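PDB 2G29: Nitrate/nitrite binding protein NrtA from Synechocystis sp., which binds nitrate in the periplasm as the solute-binding component of the NrtABCD ABC transporter, which takes up nitrate and probably nitrite. Local coordinates for residues Y60-V65 with A256-M261; K157-F162 with S187-P192. All coordinates share one frame; numbering follows the deposited sequence.

Contact 1 of 2, residues Y60-V65 with A256-M261; sequences YGMPDV and AKALLM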
ATOM      1  N   TYR A  60      -6.055 -16.492  18.578  1.00 20.55           N
ATOM      2  CA  TYR A  60      -5.740 -15.496  19.602  1.00 20.36           C
ATOM      3  C   TYR A  60      -6.942 -14.897  20.354  1.00 20.78           C
ATOM      4  O   TYR A  60      -6.928 -13.732  20.737  1.00 20.69           O
ATOM      5  CB  TYR A  60      -4.845 -14.378  19.006  1.00 21.16           C
ATOM      6  CG  TYR A  60      -3.511 -14.932  18.577  1.00 21.03           C
ATOM      7  CD1 TYR A  60      -3.298 -15.358  17.271  1.00 21.30           C
ATOM      8  CD2 TYR A  60      -2.524 -15.230  19.531  1.00 21.39           C
ATOM      9  CE1 TYR A  60      -2.168 -16.085  16.924  1.00 22.11           C
ATOM     10  CE2 TYR A  60      -1.392 -15.955  19.184  1.00 20.65           C
ATOM     11  CZ  TYR A  60      -1.215 -16.390  17.887  1.00 22.67           C
ATOM     12  OH  TYR A  60      -0.112 -17.167  17.546  1.00 23.10           O
ATOM     13  N   GLY A  61      -7.994 -15.700  20.546  1.00 20.28           N
ATOM     14  CA  GLY A  61      -9.138 -15.275  21.328  1.00 20.74           C
ATOM     15  C   GLY A  61     -10.132 -14.280  20.775  1.00 21.73           C
ATOM     16  O   GLY A  61     -10.940 -13.714  21.521  1.00 22.29           O
ATOM     17  N   MET A  62     -10.099 -14.097  19.460  1.00 21.57           N
ATOM     18  CA  MET A  62     -10.993 -13.163  18.813  1.00 22.59           C
ATOM     19  C   MET A  62     -11.595 -13.859  17.618  1.00 22.08           C
ATOM     20  O   MET A  62     -11.280 -13.557  16.466  1.00 22.35           O
ATOM     21  CB  MET A  62     -10.201 -11.922  18.411  1.00 23.28           C
ATOM     22  CG  MET A  62      -9.747 -11.158  19.659  1.00 22.16           C
ATOM     23  SD  MET A  62      -8.908  -9.699  19.236  1.00 23.35           S
ATOM     24  CE  MET A  62     -10.337  -8.606  19.029  1.00 20.79           C
ATOM     25  N   PRO A  63     -12.471 -14.837  17.873  1.00 22.18           N
ATOM     26  CA  PRO A  63     -13.074 -15.533  16.742  1.00 22.18           C
ATOM     27  C   PRO A  63     -14.225 -14.781  16.078  1.00 22.64           C
ATOM     28  O   PRO A  63     -14.800 -15.307  15.132  1.00 23.80           O
ATOM     29  CB  PRO A  63     -13.542 -16.843  17.360  1.00 23.80           C
ATOM     30  CG  PRO A  63     -13.932 -16.431  18.714  1.00 22.24           C
ATOM     31  CD  PRO A  63     -12.815 -15.505  19.141  1.00 23.22           C
ATOM     32  N   ASP A  64     -14.548 -13.570  16.537  1.00 20.91           N
ATOM     33  CA  ASP A  64     -15.670 -12.819  15.948  1.00 20.88           C
ATOM     34  C   ASP A  64     -15.268 -11.609  15.108  1.00 19.78           C
ATOM     35  O   ASP A  64     -16.092 -10.744  14.817  1.00 19.67           O
ATOM     36  CB  ASP A  64     -16.635 -12.373  17.043  1.00 22.90           C
ATOM     37  CG  ASP A  64     -17.085 -13.535  17.919  1.00 26.13           C
ATOM     38  OD1 ASP A  64     -17.574 -14.535  17.365  1.00 27.02           O
ATOM     39  OD2 ASP A  64     -16.929 -13.441  19.153  1.00 26.40           O
ATOM     40  N   VAL A  65     -14.000 -11.556  14.732  1.00 18.67           N
ATOM     41  CA  VAL A  65     -13.495 -10.449  13.907  1.00 17.40           C
ATOM     42  C   VAL A  65     -14.177 -10.439  12.540  1.00 17.12           C
ATOM     43  O   VAL A  65     -14.356 -11.493  11.927  1.00 16.76           O
ATOM     44  CB  VAL A  65     -11.959 -10.580  13.711  1.00 16.72           C
ATOM     45  CG1 VAL A  65     -11.440  -9.573  12.647  1.00 16.37           C
ATOM     46  CG2 VAL A  65     -11.270 -10.343  15.035  1.00 18.02           C
ATOM     47  N   ALA A 256      -5.827  -5.659  20.932  1.00 15.18           N
ATOM     48  CA  ALA A 256      -4.969  -5.154  19.852  1.00 15.47           C
ATOM     49  C   ALA A 256      -3.706  -6.020  19.714  1.00 14.53           C
ATOM     50  O   ALA A 256      -3.217  -6.244  18.614  1.00 15.38           O
ATOM     51  CB  ALA A 256      -4.586  -3.700  20.123  1.00 15.37           C
ATOM     52  N   LYS A 257      -3.198  -6.548  20.833  1.00 14.91           N
ATOM     53  CA  LYS A 257      -2.020  -7.407  20.770  1.00 16.08           C
ATOM     54  C   LYS A 257      -2.409  -8.740  20.117  1.00 14.67           C
ATOM     55  O   LYS A 257      -1.668  -9.302  19.294  1.00 15.45           O
ATOM     56  CB  LYS A 257      -1.440  -7.634  22.177  1.00 17.06           C
ATOM     57  CG  LYS A 257      -0.163  -8.475  22.160  1.00 18.82           C
ATOM     58  CD  LYS A 257       0.370  -8.703  23.588  1.00 22.06           C
ATOM     59  CE  LYS A 257       1.793  -9.231  23.580  1.00 22.29           C
ATOM     60  NZ  LYS A 257       2.282  -9.435  25.000  1.00 24.96           N
ATOM     61  N   ALA A 258      -3.604  -9.224  20.460  1.00 15.58           N
ATOM     62  CA  ALA A 258      -4.099 -10.465  19.899  1.00 14.75           C
ATOM     63  C   ALA A 258      -4.302 -10.353  18.382  1.00 14.96           C
ATOM     64  O   ALA A 258      -3.906 -11.251  17.629  1.00 16.14           O
ATOM     65  CB  ALA A 258      -5.395 -10.876  20.609  1.00 15.93           C
ATOM     66  N   LEU A 259      -4.886  -9.242  17.925  1.00 13.73           N
ATOM     67  CA  LEU A 259      -5.077  -9.039  16.478  1.00 14.55           C
ATOM     68  C   LEU A 259      -3.718  -8.982  15.772  1.00 13.73           C
ATOM     69  O   LEU A 259      -3.555  -9.553  14.684  1.00 14.13           O
ATOM     70  CB  LEU A 259      -5.810  -7.726  16.181  1.00 15.14           C
ATOM     71  CG  LEU A 259      -7.288  -7.610  16.478  1.00 14.24           C
ATOM     72  CD1 LEU A 259      -7.707  -6.193  16.067  1.00 15.38           C
ATOM     73  CD2 LEU A 259      -8.083  -8.668  15.692  1.00 15.11           C
ATOM     74  N   LEU A 260      -2.752  -8.261  16.362  1.00 13.58           N
ATOM     75  CA  LEU A 260      -1.437  -8.117  15.769  1.00 13.43           C
ATOM     76  C   LEU A 260      -0.744  -9.454  15.626  1.00 13.73           C
ATOM     77  O   LEU A 260      -0.172  -9.734  14.608  1.00 13.99           O
ATOM     78  CB  LEU A 260      -0.572  -7.152  16.588  1.00 15.69           C
ATOM     79  CG  LEU A 260       0.121  -5.978  15.904  1.00 21.69           C
ATOM     80  CD1 LEU A 260       1.205  -5.468  16.841  1.00 16.46           C
ATOM     81  CD2 LEU A 260       0.669  -6.319  14.505  1.00 14.53           C
ATOM     82  N   MET A 261      -0.798 -10.285  16.670  1.00 13.62           N
ATOM     83  CA  MET A 261      -0.151 -11.589  16.573  1.00 14.73           C
ATOM     84  C   MET A 261      -0.847 -12.436  15.501  1.00 14.13           C
ATOM     85  O   MET A 261      -0.168 -13.140  14.755  1.00 14.72           O
ATOM     86  CB  MET A 261      -0.185 -12.305  17.926  1.00 15.51           C
ATOM     87  CG  MET A 261       0.673 -11.577  18.971  1.00 15.12           C
ATOM     88  SD  MET A 261       0.852 -12.493  20.557  1.00 17.84           S
ATOM     89  CE  MET A 261      -0.689 -12.395  21.080  1.00 17.48           C
TER

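Contact 2 of 2, residues K157-F162 with S187-P192; sequences KVAMTF and STIVVP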
ATOM      1  N   LYS A 157      -5.095  12.906 -17.938  1.00 14.87           N
ATOM      2  CA  LYS A 157      -5.226  12.538 -16.537  1.00 13.62           C
ATOM      3  C   LYS A 157      -4.444  11.270 -16.245  1.00 11.68           C
ATOM      4  O   LYS A 157      -4.282  10.398 -17.100  1.00 12.90           O
ATOM      5  CB  LYS A 157      -6.697  12.251 -16.193  1.00 15.01           C
ATOM      6  CG  LYS A 157      -7.719  13.354 -16.520  1.00 17.26           C
ATOM      7  CD  LYS A 157      -7.379  14.647 -15.813  1.00 19.66           C
ATOM      8  CE  LYS A 157      -8.475  15.696 -15.981  1.00 22.87           C
ATOM      9  NZ  LYS A 157      -8.141  16.977 -15.259  1.00 27.80           N
ATOM     10  N   VAL A 158      -3.933  11.173 -15.025  1.00 12.39           N
ATOM     11  CA  VAL A 158      -3.305   9.923 -14.613  1.00 12.07           C
ATOM     12  C   VAL A 158      -4.058   9.545 -13.325  1.00 11.02           C
ATOM     13  O   VAL A 158      -4.338  10.406 -12.465  1.00 11.53           O
ATOM     14  CB  VAL A 158      -1.801  10.044 -14.361  1.00 14.98           C
ATOM     15  CG1 VAL A 158      -1.108  10.577 -15.622  1.00 14.90           C
ATOM     16  CG2 VAL A 158      -1.536  10.920 -13.203  1.00 16.67           C
ATOM     17  N   ALA A 159      -4.421   8.276 -13.188  1.00 11.39           N
ATOM     18  CA  ALA A 159      -5.199   7.887 -12.010  1.00 10.37           C
ATOM     19  C   ALA A 159      -4.381   7.251 -10.907  1.00 10.36           C
ATOM     20  O   ALA A 159      -3.462   6.460 -11.159  1.00 10.52           O
ATOM     21  CB  ALA A 159      -6.316   6.914 -12.402  1.00 11.51           C
ATOM     22  N   MET A 160      -4.735   7.618  -9.679  1.00  9.98           N
ATOM     23  CA  MET A 160      -4.120   7.067  -8.484  1.00  9.20           C
ATOM     24  C   MET A 160      -5.270   6.756  -7.536  1.00 10.09           C
ATOM     25  O   MET A 160      -6.447   6.944  -7.872  1.00 10.64           O
ATOM     26  CB  MET A 160      -3.040   7.974  -7.909  1.00 10.53           C
ATOM     27  CG  MET A 160      -3.365   9.451  -7.806  1.00 10.26           C
ATOM     28  SD  MET A 160      -4.565   9.774  -6.479  1.00 11.02           S
ATOM     29  CE  MET A 160      -4.730  11.607  -6.600  1.00 12.77           C
ATOM     30  N   THR A 161      -4.936   6.251  -6.353  1.00  9.91           N
ATOM     31  CA  THR A 161      -5.966   5.685  -5.491  1.00  9.80           C
ATOM     32  C   THR A 161      -6.507   6.508  -4.322  1.00  9.66           C
ATOM     33  O   THR A 161      -7.514   6.133  -3.740  1.00 10.78           O
ATOM     34  CB  THR A 161      -5.406   4.374  -4.937  1.00  9.99           C
ATOM     35  OG1 THR A 161      -4.247   4.688  -4.186  1.00 10.00           O
ATOM     36  CG2 THR A 161      -5.025   3.425  -6.055  1.00 10.81           C
ATOM     37  N   PHE A 162      -5.822   7.585  -3.976  1.00 10.00           N
ATOM     38  CA  PHE A 162      -6.200   8.436  -2.862  1.00  9.16           C
ATOM     39  C   PHE A 162      -5.188   9.557  -2.848  1.00  9.69           C
ATOM     40  O   PHE A 162      -3.985   9.297  -2.986  1.00  9.85           O
ATOM     41  CB  PHE A 162      -6.096   7.689  -1.508  1.00  9.00           C
ATOM     42  CG  PHE A 162      -6.715   8.445  -0.360  1.00 10.62           C
ATOM     43  CD1 PHE A 162      -8.101   8.522  -0.238  1.00 12.17           C
ATOM     44  CD2 PHE A 162      -5.912   9.139   0.539  1.00 10.47           C
ATOM     45  CE1 PHE A 162      -8.688   9.281   0.781  1.00 11.09           C
ATOM     46  CE2 PHE A 162      -6.496   9.908   1.567  1.00 12.01           C
ATOM     47  CZ  PHE A 162      -7.868   9.974   1.686  1.00 11.85           C
ATOM     48  N   SER A 187      -2.762  15.910 -14.926  1.00 15.39           N
ATOM     49  CA  SER A 187      -3.486  16.127 -13.667  1.00 16.60           C
ATOM     50  C   SER A 187      -3.747  14.745 -13.082  1.00 15.09           C
ATOM     51  O   SER A 187      -3.946  13.786 -13.836  1.00 15.60           O
ATOM     52  CB  SER A 187      -4.848  16.795 -13.904  1.00 18.50           C
ATOM     53  OG  SER A 187      -4.714  18.045 -14.556  1.00 24.01           O
ATOM     54  N   THR A 188      -3.720  14.643 -11.751  1.00 15.42           N
ATOM     55  CA  THR A 188      -4.022  13.375 -11.112  1.00 14.41           C
ATOM     56  C   THR A 188      -5.508  13.324 -10.809  1.00 14.38           C
ATOM     57  O   THR A 188      -6.153  14.356 -10.560  1.00 14.68           O
ATOM     58  CB  THR A 188      -3.220  13.157  -9.787  1.00 12.93           C
ATOM     59  OG1 THR A 188      -3.375  14.286  -8.931  1.00 14.10           O
ATOM     60  CG2 THR A 188      -1.747  12.892 -10.070  1.00 14.85           C
ATOM     61  N   ILE A 189      -6.081  12.125 -10.897  1.00 10.82           N
ATOM     62  CA  ILE A 189      -7.487  11.912 -10.544  1.00 11.71           C
ATOM     63  C   ILE A 189      -7.519  10.684  -9.644  1.00 11.76           C
ATOM     64  O   ILE A 189      -6.608   9.853  -9.700  1.00 12.03           O
ATOM     65  CB  ILE A 189      -8.422  11.661 -11.761  1.00 12.00           C
ATOM     66  CG1 ILE A 189      -8.005  10.429 -12.579  1.00 12.83           C
ATOM     67  CG2 ILE A 189      -8.431  12.911 -12.659  1.00 12.91           C
ATOM     68  CD1 ILE A 189      -9.088  10.025 -13.627  1.00 13.83           C
ATOM     69  N   VAL A 190      -8.552  10.578  -8.810  1.00 11.51           N
ATOM     70  CA  VAL A 190      -8.701   9.416  -7.930  1.00 11.85           C
ATOM     71  C   VAL A 190      -9.703   8.431  -8.515  1.00 12.74           C
ATOM     72  O   VAL A 190     -10.801   8.838  -8.895  1.00 13.59           O
ATOM     73  CB  VAL A 190      -9.248   9.843  -6.563  1.00 10.96           C
ATOM     74  CG1 VAL A 190      -9.491   8.610  -5.686  1.00 14.01           C
ATOM     75  CG2 VAL A 190      -8.276  10.788  -5.879  1.00 12.33           C
ATOM     76  N   VAL A 191      -9.323   7.147  -8.569  1.00 10.26           N
ATOM     77  CA  VAL A 191     -10.224   6.085  -9.018  1.00 10.72           C
ATOM     78  C   VAL A 191     -10.089   4.941  -7.980  1.00 10.73           C
ATOM     79  O   VAL A 191      -8.970   4.550  -7.624  1.00 11.09           O
ATOM     80  CB  VAL A 191      -9.828   5.516 -10.437  1.00  9.62           C
ATOM     81  CG1 VAL A 191     -10.737   4.356 -10.807  1.00 10.76           C
ATOM     82  CG2 VAL A 191      -9.940   6.624 -11.506  1.00 12.69           C
ATOM     83  N   PRO A 192     -11.211   4.405  -7.466  1.00  9.96           N
ATOM     84  CA  PRO A 192     -11.100   3.293  -6.493  1.00  9.44           C
ATOM     85  C   PRO A 192     -10.313   2.137  -7.144  1.00  9.91           C
ATOM     86  O   PRO A 192     -10.495   1.841  -8.326  1.00 10.49           O
ATOM     87  CB  PRO A 192     -12.561   2.901  -6.234  1.00  9.65           C
ATOM     88  CG  PRO A 192     -13.322   4.204  -6.464  1.00 11.04           C
ATOM     89  CD  PRO A 192     -12.618   4.807  -7.675  1.00 10.65           C
TER

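Contact 1 of 2, residues Y60-V65 with A256-M261
With CG turned away from their own carbonyl carbons, Tyr60 (chi1 -64°) and Met261 (chi1 -66°) bring ring and thioether chain together at about a right angle. Met261 CB sits over the middle of one ring face, 4.0 Å from the centroid of the Tyr60 ring and almost on its normal, a CH-pi contact. A bend at chi3 (-68°) then carries the Met261 methyl back to the ring, CE lying 3.7 Å from Tyr60 CD2, while SD stands obliquely to the ring in a Met-aromatic contact. At the root of the ring, Tyr60 CB packs on Ala258 CB at 3.9 Å, where the small residue lets the loop come close to the helix. Farther along, Met62 SD rests 3.8 Å from Leu259 CD2, and the same methyl meets Val65 CG2 at 3.7 Å, so one leucine branch serves two loop residues. Gly61, at positive phi, is the C' residue of a Schellman motif ending helix 56-59 and turns the chain toward strand 66-69. Leu374 also touches both Tyr60 and Met261. This is apolar packing of a helix-to-strand connection against helix 253-271, within the alpha/beta solute-binding fold and away from the nitrate site.

Contact 2 of 2, residues K157-F162 with S187-P192
Four backbone hydrogen bonds join Lys157-Met160 to Ser187-Val191 in parallel register. Val158 N donates to Ser187 O at 2.9 Å and Val158 O accepts from Ile189 N; two residues on, Met160 repeats the pattern, its N bonding Ile189 O and its O taking Val191 N at 3.0 Å. CA-H...O contacts accompany them, such as Val190 CA to Met160 O at 3.3 Å.

Apolar contacts differ between the two faces. On the face of Val158 and Met160, Val158 CG2 meets Thr188 CG2 at 3.7 Å. Met160 CG lies between its backbone N and carbonyl carbon (chi1 45°), and a further bend at chi2 (72°) folds the chain across to strand 187-190, setting CE 3.7 Å from Val190 CG2 and close to Thr188. On the other face Ala159 CB is flanked by Ile189 CG1 and, at 3.7 Å, by Val191 CG2. There the aliphatic part of Lys157 crosses Ile189 at about a right angle, CD lying 3.8 Å from Ile189 CG2, and NZ comes close to Ser187 CB. With an alanine here, Ile189 CG2 and Ser187 CB would probably lose this aliphatic cover at the sheet edge.

A side-chain hydrogen bond runs to the covering helix: Thr188 OG1 is bonded to Arg172 NH2 of helix 166-177, which also touches Val158 and Met160. Beyond the strand, the nearest atoms of the Thr161 side chain lie about 3 Å from the side chain of the nitrate-binding His167 and from a bound nitrate ion, and Phe162 packs near Trp73, another nitrate-binding residue. Strand 157-160, helix 166-177 and strand 187-190 form a beta-alpha-beta unit, whose first strand leads directly into the nitrate pocket.

In the fold
The two contacts lie on opposite sides of the chain's centre, about 35 Å apart between centres, and share no helix or strand. Contact 1 is farther from that centre, yet most of its touching residues are buried; contact 2 is partly buried, consistent with strand 187-190 lying at one edge of its sheet. Their chemistry follows their places. In contact 1 a loop meets a helix distant in sequence mainly through apolar side chains, with no hydrogen bond between them, whereas in contact 2 neighbouring strands are joined by four main-chain hydrogen bonds as well as side-chain packing on both faces. Contact 1 belongs with the sheet containing strand 66-69, contact 2 with the other mixed sheet, and only contact 2 runs up to bound nitrate.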